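Local coordinates for protein tRNA (Adenine(22)-N(1))-methyltransferase (Mycoplasma capricolum subsp. capricolum, PDB 6QE6) that probably methylates N1 of adenine 22 in tRNA with S-adenosylmethionine as methyl donor, and here holds the cofactor product S-adenosylhomocysteine, at residues A62-I67 with G86-I91; Y154-E159 with K193-K198; E184-E189 with I234-K239. All coordinates share one frame; numbering follows the deposited sequence.

Contact 1 (A62-I67 with G86-I91); sequences AYACDI and GQIFTI. With SAH (S-adenosyl-L-homocysteine), chain C.
Ala62 to Cys65 pair in parallel register with Ile88 to Ile91, the short strand axes 4.5 Å apart at 23°, and five backbone hydrogen bonds zip them together. The ladder runs from Ala62 N to Gln87 O (2.9 Å) up to Asp66 N on Ile91 O (3.0 Å). One sheet face is lined by Ala62, Ala64, Ile88 and Thr90. There CG2 of Ile88, anti to its own backbone N, comes 4.0 Å from Ala64 CB, while Pro50 of helix 48-55 lies against both alanines. On the other face, the Tyr63 ring meets Phe89 and Ile91, with CE1 4.3 Å from Phe89 CD2, and its hydroxyl bonds to the backbone N of Leu105. Cys65 SG lies 4.1 Å from Ile91 CB. At the strand's end, Asp66 grips the ribose of S-adenosylhomocysteine through both carboxylate oxygens, a hallmark of class I methyltransferases: OD1 takes O2' at 2.7 Å and OD2 takes O3' at 2.9 Å. OD1 also accepts from Asn68 N and OD2 from Asp45 N. With each oxygen held by a ribose hydroxyl and a backbone N-H, the carboxylate is set in its rotation to receive the diol, while Asp66 N on Ile91 O helps hold the strand end.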
loop_
_atom_site.group_PDB
_atom_site.type_symbol
_atom_site.label_atom_id
_atom_site.label_comp_id
_atom_site.label_asym_id
_atom_site.label_seq_id
_atom_site.Cartn_x
_atom_site.Cartn_y
_atom_site.Cartn_z
ATOM N N ALA A 62 -11.227 -15.666 -0.532
ATOM C CA ALA A 62 -10.592 -14.490 -1.102
ATOM C C ALA A 62 -11.352 -14.042 -2.340
ATOM O O ALA A 62 -11.804 -14.862 -3.147
ATOM C CB ALA A 62 -9.116 -14.746 -1.460
ATOM N N TYR A 63 -11.506 -12.734 -2.465
ATOM C CA TYR A 63 -11.945 -12.095 -3.697
ATOM C C TYR A 63 -10.716 -11.626 -4.480
ATOM O O TYR A 63 -9.936 -10.805 -3.986
ATOM C CB TYR A 63 -12.867 -10.923 -3.372
ATOM C CG TYR A 63 -14.106 -11.342 -2.641
ATOM C CD1 TYR A 63 -15.073 -12.142 -3.250
ATOM C CD2 TYR A 63 -14.319 -10.941 -1.346
ATOM C CE1 TYR A 63 -16.222 -12.523 -2.559
ATOM C CE2 TYR A 63 -15.452 -11.310 -0.662
ATOM C CZ TYR A 63 -16.400 -12.092 -1.259
ATOM O OH TYR A 63 -17.519 -12.429 -0.521
ATOM N N ALA A 64 -10.541 -12.144 -5.687
ATOM C CA ALA A 64 -9.373 -11.835 -6.518
ATOM C C ALA A 64 -9.833 -10.925 -7.653
ATOM O O ALA A 64 -10.400 -11.394 -8.643
ATOM C CB ALA A 64 -8.722 -13.109 -7.039
ATOM N N CYS A 65 -9.580 -9.626 -7.505
ATOM C CA CYS A 65 -10.219 -8.587 -8.304
ATOM C C CYS A 65 -9.228 -7.923 -9.244
ATOM O O CYS A 65 -8.070 -7.693 -8.888
ATOM C CB CYS A 65 -10.836 -7.500 -7.417
ATOM S SG CYS A 65 -11.594 -8.114 -5.890
ATOM N N ASP A 66 -9.708 -7.581 -10.430
ATOM C CA ASP A 66 -8.919 -6.825 -11.378
ATOM C C ASP A 66 -9.844 -5.992 -12.258
ATOM O O ASP A 66 -10.994 -6.356 -12.519
ATOM C CB ASP A 66 -8.032 -7.743 -12.227
ATOM C CG ASP A 66 -6.785 -7.029 -12.739
ATOM O OD1 ASP A 66 -6.940 -6.019 -13.458
ATOM O OD2 ASP A 66 -5.655 -7.451 -12.407
ATOM N N ILE A 67 -9.324 -4.855 -12.703
ATOM C CA ILE A 67 -10.056 -4.028 -13.645
ATOM C C ILE A 67 -9.991 -4.599 -15.059
ATOM O O ILE A 67 -10.835 -4.256 -15.897
ATOM C CB ILE A 67 -9.503 -2.593 -13.559
ATOM C CG1 ILE A 67 -10.453 -1.596 -14.219
ATOM C CG2 ILE A 67 -8.093 -2.523 -14.122
ATOM C CD1 ILE A 67 -10.044 -0.137 -13.972
ATOM N N GLY A 86 -13.703 -23.160 -4.859
ATOM C CA GLY A 86 -14.676 -22.929 -3.811
ATOM C C GLY A 86 -14.268 -21.950 -2.731
ATOM O O GLY A 86 -15.056 -21.701 -1.811
ATOM N N GLN A 87 -13.055 -21.395 -2.809
ATOM C CA GLN A 87 -12.546 -20.495 -1.781
ATOM C C GLN A 87 -12.090 -19.168 -2.375
ATOM O O GLN A 87 -12.093 -18.153 -1.676
ATOM C CB GLN A 87 -11.394 -21.132 -1.006
ATOM C CG GLN A 87 -11.801 -22.310 -0.101
ATOM C CD GLN A 87 -11.911 -23.658 -0.851
ATOM O OE1 GLN A 87 -11.036 -24.027 -1.643
ATOM N NE2 GLN A 87 -12.993 -24.398 -0.582
ATOM N N ILE A 88 -11.687 -19.150 -3.645
ATOM C CA ILE A 88 -11.245 -17.920 -4.291
ATOM C C ILE A 88 -12.156 -17.628 -5.475
ATOM O O ILE A 88 -12.487 -18.530 -6.249
ATOM C CB ILE A 88 -9.769 -18.013 -4.717
ATOM C CG1 ILE A 88 -8.912 -18.285 -3.486
ATOM C CG2 ILE A 88 -9.306 -16.736 -5.399
ATOM C CD1 ILE A 88 -7.455 -18.467 -3.797
ATOM N N PHE A 89 -12.571 -16.369 -5.604
ATOM C CA PHE A 89 -13.571 -15.952 -6.584
ATOM C C PHE A 89 -13.011 -14.779 -7.362
ATOM O O PHE A 89 -12.615 -13.777 -6.764
ATOM C CB PHE A 89 -14.887 -15.553 -5.895
ATOM C CG PHE A 89 -15.434 -16.612 -4.991
ATOM C CD1 PHE A 89 -16.162 -17.671 -5.504
ATOM C CD2 PHE A 89 -15.200 -16.569 -3.628
ATOM C CE1 PHE A 89 -16.645 -18.673 -4.669
ATOM C CE2 PHE A 89 -15.691 -17.570 -2.778
ATOM C CZ PHE A 89 -16.408 -18.618 -3.298
ATOM N N THR A 90 -12.977 -14.890 -8.685
ATOM C CA THR A 90 -12.493 -13.775 -9.487
ATOM C C THR A 90 -13.604 -12.753 -9.681
ATOM O O THR A 90 -14.763 -13.107 -9.918
ATOM C CB THR A 90 -11.970 -14.251 -10.840
ATOM O OG1 THR A 90 -12.855 -15.242 -11.371
ATOM C CG2 THR A 90 -10.571 -14.835 -10.705
ATOM N N ILE A 91 -13.243 -11.477 -9.556
ATOM C CA ILE A 91 -14.171 -10.366 -9.710
ATOM C C ILE A 91 -13.542 -9.337 -10.645
ATOM O O ILE A 91 -12.434 -8.851 -10.390
ATOM C CB ILE A 91 -14.514 -9.712 -8.358
ATOM C CG1 ILE A 91 -15.033 -10.744 -7.345
ATOM C CG2 ILE A 91 -15.506 -8.551 -8.554
ATOM C CD1 ILE A 91 -16.269 -11.474 -7.777
HETATM N N SAH C . -0.984 -7.449 -7.284
HETATM C CA SAH C . 0.195 -7.827 -8.055
HETATM C CB SAH C . 0.110 -7.275 -9.486
HETATM C CG SAH C . 0.169 -5.755 -9.648
HETATM S SD SAH C . 0.204 -5.263 -11.392
HETATM C C SAH C . 1.486 -7.349 -7.384
HETATM O O SAH C . 1.467 -6.436 -6.551
HETATM O OXT SAH C . 2.578 -7.859 -7.660
HETATM C "C5'" SAH C . -1.186 -4.132 -11.158
HETATM C "C4'" SAH C . -2.523 -4.800 -11.460
HETATM O "O4'" SAH C . -3.566 -3.951 -11.041
HETATM C "C3'" SAH C . -2.742 -5.022 -12.946
HETATM O "O3'" SAH C . -3.119 -6.361 -13.168
HETATM C "C2'" SAH C . -3.887 -4.097 -13.319
HETATM O "O2'" SAH C . -4.705 -4.722 -14.270
HETATM C "C1'" SAH C . -4.594 -3.904 -11.996
HETATM N N9 SAH C . -5.269 -2.612 -11.869
HETATM C C8 SAH C . -4.832 -1.398 -12.317
HETATM N N7 SAH C . -5.762 -0.468 -11.969
HETATM C C5 SAH C . -6.761 -1.067 -11.312
HETATM C C6 SAH C . -7.938 -0.584 -10.760
HETATM N N6 SAH C . -8.242 0.710 -10.826
HETATM N N1 SAH C . -8.793 -1.466 -10.141
HETATM C C2 SAH C . -8.484 -2.810 -10.062
HETATM N N3 SAH C . -7.311 -3.273 -10.618
HETATM C C4 SAH C . -6.465 -2.414 -11.232
#

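Contact 2 (Y154-E159 with K193-K198); sequences YLIKYE and KQFFNK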
loop_
_atom_site.group_PDB
_atom_site.type_symbol
_atom_site.label_atom_id
_atom_site.label_comp_id
_atom_site.label_asym_id
_atom_site.label_seq_id
_atom_site.Cartn_x
_atom_site.Cartn_y
_atom_site.Cartn_z
ATOM N N TYR A 154 -8.365 6.976 11.042
ATOM C CA TYR A 154 -8.011 5.565 11.012
ATOM C C TYR A 154 -6.579 5.383 11.511
ATOM O O TYR A 154 -5.697 6.196 11.224
ATOM C CB TYR A 154 -8.131 5.000 9.591
ATOM C CG TYR A 154 -9.498 5.100 8.949
ATOM C CD1 TYR A 154 -10.668 5.047 9.713
ATOM C CD2 TYR A 154 -9.622 5.218 7.563
ATOM C CE1 TYR A 154 -11.924 5.125 9.113
ATOM C CE2 TYR A 154 -10.880 5.295 6.947
ATOM C CZ TYR A 154 -12.021 5.249 7.723
ATOM O OH TYR A 154 -13.254 5.332 7.105
ATOM N N LEU A 155 -6.353 4.296 12.235
ATOM C CA LEU A 155 -5.017 3.934 12.655
ATOM C C LEU A 155 -4.159 3.523 11.458
ATOM O O LEU A 155 -4.604 2.781 10.574
ATOM C CB LEU A 155 -5.086 2.797 13.662
ATOM C CG LEU A 155 -3.730 2.272 14.120
ATOM C CD1 LEU A 155 -2.889 3.387 14.753
ATOM C CD2 LEU A 155 -3.932 1.105 15.082
ATOM N N ILE A 156 -2.927 4.026 11.428
ATOM C CA ILE A 156 -1.873 3.463 10.595
ATOM C C ILE A 156 -1.154 2.436 11.472
ATOM O O ILE A 156 -0.305 2.783 12.301
ATOM C CB ILE A 156 -0.941 4.554 10.058
ATOM C CG1 ILE A 156 -1.741 5.495 9.156
ATOM C CG2 ILE A 156 0.180 3.952 9.253
ATOM C CD1 ILE A 156 -1.026 6.785 8.782
ATOM N N LYS A 157 -1.525 1.162 11.319
ATOM C CA LYS A 157 -1.032 0.132 12.222
ATOM C C LYS A 157 0.417 -0.254 11.943
ATOM O O LYS A 157 1.136 -0.655 12.867
ATOM C CB LYS A 157 -1.904 -1.118 12.131
ATOM C CG LYS A 157 -1.448 -2.253 13.032
ATOM C CD LYS A 157 -2.549 -3.284 13.234
ATOM C CE LYS A 157 -2.033 -4.567 13.913
ATOM N NZ LYS A 157 -2.999 -5.733 13.778
ATOM N N TYR A 158 0.851 -0.189 10.690
ATOM C CA TYR A 158 2.176 -0.667 10.333
ATOM C C TYR A 158 2.614 -0.008 9.034
ATOM O O TYR A 158 1.815 0.162 8.107
ATOM C CB TYR A 158 2.219 -2.193 10.191
ATOM C CG TYR A 158 3.592 -2.727 9.888
ATOM C CD1 TYR A 158 4.611 -2.634 10.826
ATOM C CD2 TYR A 158 3.886 -3.293 8.647
ATOM C CE1 TYR A 158 5.873 -3.105 10.557
ATOM C CE2 TYR A 158 5.172 -3.767 8.344
ATOM C CZ TYR A 158 6.160 -3.682 9.315
ATOM O OH TYR A 158 7.434 -4.156 9.072
ATOM N N GLU A 159 3.886 0.371 8.995
ATOM C CA GLU A 159 4.525 0.842 7.786
ATOM C C GLU A 159 5.887 0.198 7.704
ATOM O O GLU A 159 6.478 -0.170 8.724
ATOM C CB GLU A 159 4.711 2.352 7.747
ATOM C CG GLU A 159 3.462 3.151 7.857
ATOM C CD GLU A 159 3.733 4.629 7.588
ATOM O OE1 GLU A 159 3.617 5.455 8.534
ATOM O OE2 GLU A 159 4.076 4.951 6.424
ATOM N N LYS A 193 7.521 7.889 12.934
ATOM C CA LYS A 193 8.865 7.585 13.444
ATOM C C LYS A 193 8.973 6.160 13.964
ATOM O O LYS A 193 9.976 5.469 13.729
ATOM C CB LYS A 193 9.232 8.536 14.576
ATOM C CG LYS A 193 9.050 9.989 14.286
ATOM C CD LYS A 193 9.327 10.783 15.559
ATOM C CE LYS A 193 8.051 11.183 16.291
ATOM N NZ LYS A 193 8.146 12.601 16.766
ATOM N N GLN A 194 7.962 5.740 14.717
ATOM C CA GLN A 194 7.762 4.402 15.246
ATOM C C GLN A 194 8.199 3.293 14.288
ATOM O O GLN A 194 8.852 2.333 14.703
ATOM C CB GLN A 194 6.284 4.272 15.604
ATOM C CG GLN A 194 5.746 2.894 15.585
ATOM C CD GLN A 194 4.293 2.850 16.019
ATOM O OE1 GLN A 194 3.498 3.746 15.692
ATOM N NE2 GLN A 194 3.941 1.816 16.788
ATOM N N PHE A 195 7.851 3.416 13.007
ATOM C CA PHE A 195 8.127 2.369 12.037
ATOM C C PHE A 195 9.461 2.550 11.317
ATOM O O PHE A 195 9.946 1.594 10.693
ATOM C CB PHE A 195 6.985 2.289 11.011
ATOM C CG PHE A 195 5.608 2.164 11.634
ATOM C CD1 PHE A 195 5.259 1.041 12.380
ATOM C CD2 PHE A 195 4.661 3.173 11.478
ATOM C CE1 PHE A 195 3.989 0.926 12.967
ATOM C CE2 PHE A 195 3.379 3.057 12.065
ATOM C CZ PHE A 195 3.053 1.934 12.808
ATOM N N PHE A 196 10.086 3.730 11.404
ATOM C CA PHE A 196 11.291 3.980 10.629
ATOM C C PHE A 196 12.515 4.410 11.433
ATOM O O PHE A 196 13.560 4.641 10.824
ATOM C CB PHE A 196 10.997 5.016 9.531
ATOM C CG PHE A 196 9.975 4.543 8.536
ATOM C CD1 PHE A 196 10.294 3.544 7.622
ATOM C CD2 PHE A 196 8.680 5.050 8.550
ATOM C CE1 PHE A 196 9.336 3.073 6.723
ATOM C CE2 PHE A 196 7.723 4.589 7.646
ATOM C CZ PHE A 196 8.056 3.593 6.731
ATOM N N ASN A 197 12.433 4.491 12.765
ATOM C CA ASN A 197 13.612 4.772 13.585
ATOM C C ASN A 197 14.770 3.850 13.227
ATOM O O ASN A 197 14.618 2.622 13.202
ATOM C CB ASN A 197 13.296 4.607 15.077
ATOM C CG ASN A 197 12.514 5.761 15.643
ATOM O OD1 ASN A 197 12.814 6.922 15.369
ATOM N ND2 ASN A 197 11.495 5.449 16.449
ATOM N N LYS A 198 15.940 4.454 12.977
ATOM C CA LYS A 198 17.185 3.719 12.747
ATOM C C LYS A 198 17.151 2.897 11.464
ATOM O O LYS A 198 17.870 1.902 11.351
ATOM C CB LYS A 198 17.535 2.799 13.927
ATOM C CG LYS A 198 17.389 3.430 15.314
ATOM C CD LYS A 198 18.353 4.607 15.503
ATOM C CE LYS A 198 18.612 4.904 16.982
ATOM N NZ LYS A 198 19.011 6.322 17.196
HETATM O O HOH W 1 8.866 -0.870 10.007
#
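Strand 155-163 forms one border of the mixed sheet, and at Lys157 and Tyr158 it carries a classic beta bulge, both residues facing Glu173; Phe195, from the weakly bonded helical turn 193-196, packs its ring against this irregular stretch. The phenyl ring has neighbours over both faces. Over one lie Glu159 N and Tyr158 CA, the latter a CH-pi contact 4.0 Å from the ring centroid, and over the opposite face sits CG of the ring's own neighbour Gln194. At the rim, CZ comes within 3.5 Å of Ile156 O, which lies near the ring plane, and 3.2 Å from Lys157 O. CG of Phe195 lies anti to the carbonyl carbon (chi1 -52°), which turns the ring over the strand backbone; CB itself is 3.4 Å from Glu159 O. The Tyr158 ring meets Phe195 obliquely, its CD1 4.0 Å from Phe195 CD1.

Glu159 touches both phenylalanines, which meet it from directions roughly at right angles. Its CG touches Phe195 CD2 at 3.8 Å and its CB touches Phe196 CZ at 3.7 Å. The carboxylate stands almost perpendicular to the Phe196 ring, with OE2 at the ring's edge. A water donates to both Glu159 O and Phe195 O, joining the two backbones by a polar bridge.

Beyond the contact, Glu159 OE2 makes a salt bridge to Arg146 of helix 143-151 and OE1 accepts from Ser192 N. Phe196 meets Tyr202 and Tyr240, so this turn lies between the sheet's border strand and the C-terminal helices 200-217 and 225-244.

Contact 3 (E184-E189 with I234-K239); sequences EELEIE and INKIRK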
loop_
_atom_site.group_PDB
_atom_site.type_symbol
_atom_site.label_atom_id
_atom_site.label_comp_id
_atom_site.label_asym_id
_atom_site.label_seq_id
_atom_site.Cartn_x
_atom_site.Cartn_y
_atom_site.Cartn_z
ATOM N N GLU A 184 2.734 13.961 13.755
ATOM C CA GLU A 184 3.359 15.228 13.404
ATOM C C GLU A 184 3.356 15.415 11.887
ATOM O O GLU A 184 3.181 14.462 11.118
ATOM C CB GLU A 184 4.780 15.282 13.951
ATOM C CG GLU A 184 4.821 15.375 15.465
ATOM C CD GLU A 184 6.024 14.663 16.074
ATOM O OE1 GLU A 184 5.901 14.130 17.201
ATOM O OE2 GLU A 184 7.098 14.631 15.432
ATOM N N GLU A 185 3.536 16.663 11.447
ATOM C CA GLU A 185 3.411 16.906 10.017
ATOM C C GLU A 185 4.562 16.274 9.254
ATOM O O GLU A 185 4.371 15.838 8.115
ATOM C CB GLU A 185 3.320 18.400 9.708
ATOM C CG GLU A 185 4.626 19.156 9.763
ATOM C CD GLU A 185 4.706 20.269 8.711
ATOM O OE1 GLU A 185 5.595 20.215 7.814
ATOM O OE2 GLU A 185 3.860 21.189 8.779
ATOM N N LEU A 186 5.747 16.177 9.866
ATOM C CA LEU A 186 6.834 15.455 9.203
ATOM C C LEU A 186 6.514 13.971 9.084
ATOM O O LEU A 186 6.910 13.336 8.105
ATOM C CB LEU A 186 8.162 15.645 9.944
ATOM C CG LEU A 186 9.047 16.821 9.553
ATOM C CD1 LEU A 186 10.454 16.642 10.130
ATOM C CD2 LEU A 186 9.099 16.991 8.047
ATOM N N GLU A 187 5.790 13.410 10.063
ATOM C CA GLU A 187 5.417 12.000 10.008
ATOM C C GLU A 187 4.400 11.753 8.912
ATOM O O GLU A 187 4.456 10.732 8.222
ATOM C CB GLU A 187 4.853 11.549 11.345
ATOM C CG GLU A 187 5.869 11.226 12.386
ATOM C CD GLU A 187 5.213 10.914 13.708
ATOM O OE1 GLU A 187 4.511 11.805 14.237
ATOM O OE2 GLU A 187 5.364 9.774 14.203
ATOM N N ILE A 188 3.453 12.671 8.745
ATOM C CA ILE A 188 2.501 12.539 7.654
ATOM C C ILE A 188 3.241 12.491 6.328
ATOM O O ILE A 188 2.902 11.708 5.426
ATOM C CB ILE A 188 1.483 13.690 7.707
ATOM C CG1 ILE A 188 0.629 13.558 8.973
ATOM C CG2 ILE A 188 0.618 13.690 6.479
ATOM C CD1 ILE A 188 -0.585 14.473 9.001
ATOM N N GLU A 189 4.311 13.275 6.221
ATOM C CA GLU A 189 5.045 13.377 4.973
ATOM C C GLU A 189 5.850 12.113 4.692
ATOM O O GLU A 189 5.839 11.598 3.571
ATOM C CB GLU A 189 5.958 14.601 5.029
ATOM C CG GLU A 189 6.793 14.753 3.796
ATOM C CD GLU A 189 6.317 15.879 2.931
ATOM O OE1 GLU A 189 5.583 16.739 3.477
ATOM O OE2 GLU A 189 6.675 15.904 1.726
ATOM N N ILE A 234 13.860 19.779 0.736
ATOM C CA ILE A 234 15.156 19.303 1.232
ATOM C C ILE A 234 15.252 19.475 2.738
ATOM O O ILE A 234 15.662 18.558 3.457
ATOM C CB ILE A 234 16.320 20.035 0.538
ATOM C CG1 ILE A 234 16.583 19.464 -0.850
ATOM C CG2 ILE A 234 17.591 19.927 1.386
ATOM C CD1 ILE A 234 17.323 20.403 -1.743
ATOM N N ASN A 235 14.898 20.666 3.234
ATOM C CA ASN A 235 14.981 20.927 4.671
ATOM C C ASN A 235 14.014 20.061 5.462
ATOM O O ASN A 235 14.336 19.648 6.583
ATOM C CB ASN A 235 14.704 22.398 4.968
ATOM C CG ASN A 235 15.783 23.313 4.429
ATOM O OD1 ASN A 235 16.918 22.886 4.183
ATOM N ND2 ASN A 235 15.435 24.582 4.242
ATOM N N LYS A 236 12.832 19.783 4.907
ATOM C CA LYS A 236 11.914 18.885 5.595
ATOM C C LYS A 236 12.521 17.496 5.711
ATOM O O LYS A 236 12.496 16.894 6.794
ATOM C CB LYS A 236 10.561 18.862 4.881
ATOM C CG LYS A 236 9.546 19.793 5.545
ATOM C CD LYS A 236 8.530 20.410 4.578
ATOM C CE LYS A 236 7.802 19.370 3.758
ATOM N NZ LYS A 236 6.620 19.948 3.041
ATOM N N ILE A 237 13.133 17.002 4.623
ATOM C CA ILE A 237 13.756 15.679 4.635
ATOM C C ILE A 237 14.871 15.632 5.667
ATOM O O ILE A 237 14.990 14.674 6.445
ATOM C CB ILE A 237 14.293 15.311 3.236
ATOM C CG1 ILE A 237 13.177 15.264 2.192
ATOM C CG2 ILE A 237 15.026 13.984 3.283
ATOM C CD1 ILE A 237 13.673 14.909 0.806
ATOM N N ARG A 238 15.726 16.655 5.661
ATOM C CA ARG A 238 16.854 16.684 6.578
ATOM C C ARG A 238 16.376 16.691 8.022
ATOM O O ARG A 238 16.969 16.036 8.885
ATOM C CB ARG A 238 17.723 17.909 6.288
ATOM C CG ARG A 238 18.803 18.138 7.325
ATOM C CD ARG A 238 19.730 16.953 7.361
ATOM N NE ARG A 238 20.351 16.761 6.054
ATOM C CZ ARG A 238 20.793 15.588 5.603
ATOM N NH1 ARG A 238 20.668 14.490 6.350
ATOM N NH2 ARG A 238 21.352 15.512 4.399
ATOM N N LYS A 239 15.308 17.434 8.310
ATOM C CA LYS A 239 14.737 17.380 9.648
ATOM C C LYS A 239 14.275 15.967 9.972
ATOM O O LYS A 239 14.640 15.405 11.014
ATOM C CB LYS A 239 13.590 18.392 9.786
ATOM C CG LYS A 239 14.079 19.833 9.849
ATOM C CD LYS A 239 12.977 20.841 10.155
ATOM C CE LYS A 239 13.231 22.184 9.445
ATOM N NZ LYS A 239 12.018 23.058 9.363
#
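Glu185, the first residue of helix 185-190 after its N-cap Glu184, only grazes the partner helix: its OE1 is 4.4 Å from Lys236 CD. The opposite charges, Glu185 OE1 and Lys236 NZ, stay 4.9 Å apart. Leu186 does the main apolar work, its two methyls meeting Lys236 and Lys239, a turn apart on helix 225-244. CD1 presses on Lys239 CB at 3.6 Å, and CD2 sits 3.8 Å from Lys236 CG and next to that residue's carbonyl oxygen. Glu187 turns the other way and serves its own helix, OE1 accepting the backbone N of Glu184 at 2.8 Å, which is the N3 half of a capping box; its OE2 accepts from Lys193 N. Glu189 then comes back to the interface. With CG anti to the backbone N (chi1 178°) and the chain bent at chi2, its carboxylate meets the end of Lys236, whose own chain bends at chi2 and chi3; OE1 and NZ form a weak, long salt bridge of 3.4 Å.

The two short helical axes run nearly at right angles, 101° apart and 10.5 Å at closest approach, so contact is confined to a small patch at the surface. Glu189 has other cationic partners, OE1 with Lys143 and OE2 with Arg233. Three positive groups round one buried carboxylate would favour its ionised form, and they make the electrostatic link between helices a shared one in which Lys236 is a weaker member.

Overall arrangement
From the N terminus, contact 1 comes first: it closes the beta-alpha-beta unit of strand 59-66, helix 69-81 and strand 88-92, at one border of the sheet beside the cofactor. The chain then adds strands 109-115 and 133-138 before contact 2 opens on strand 155-163, about 30 Å away between centres; the loop it closes holds strand 168-175 and helix 185-190. Contact 3 closes a loop from helix 185-190 through helices 193-196 and 200-217 into 225-244. Contacts 2 and 3 therefore cross, and they touch where Lys193 bonds to Glu184 and Glu187. Together they tie the sheet's other border to the long C-terminal helix 225-244.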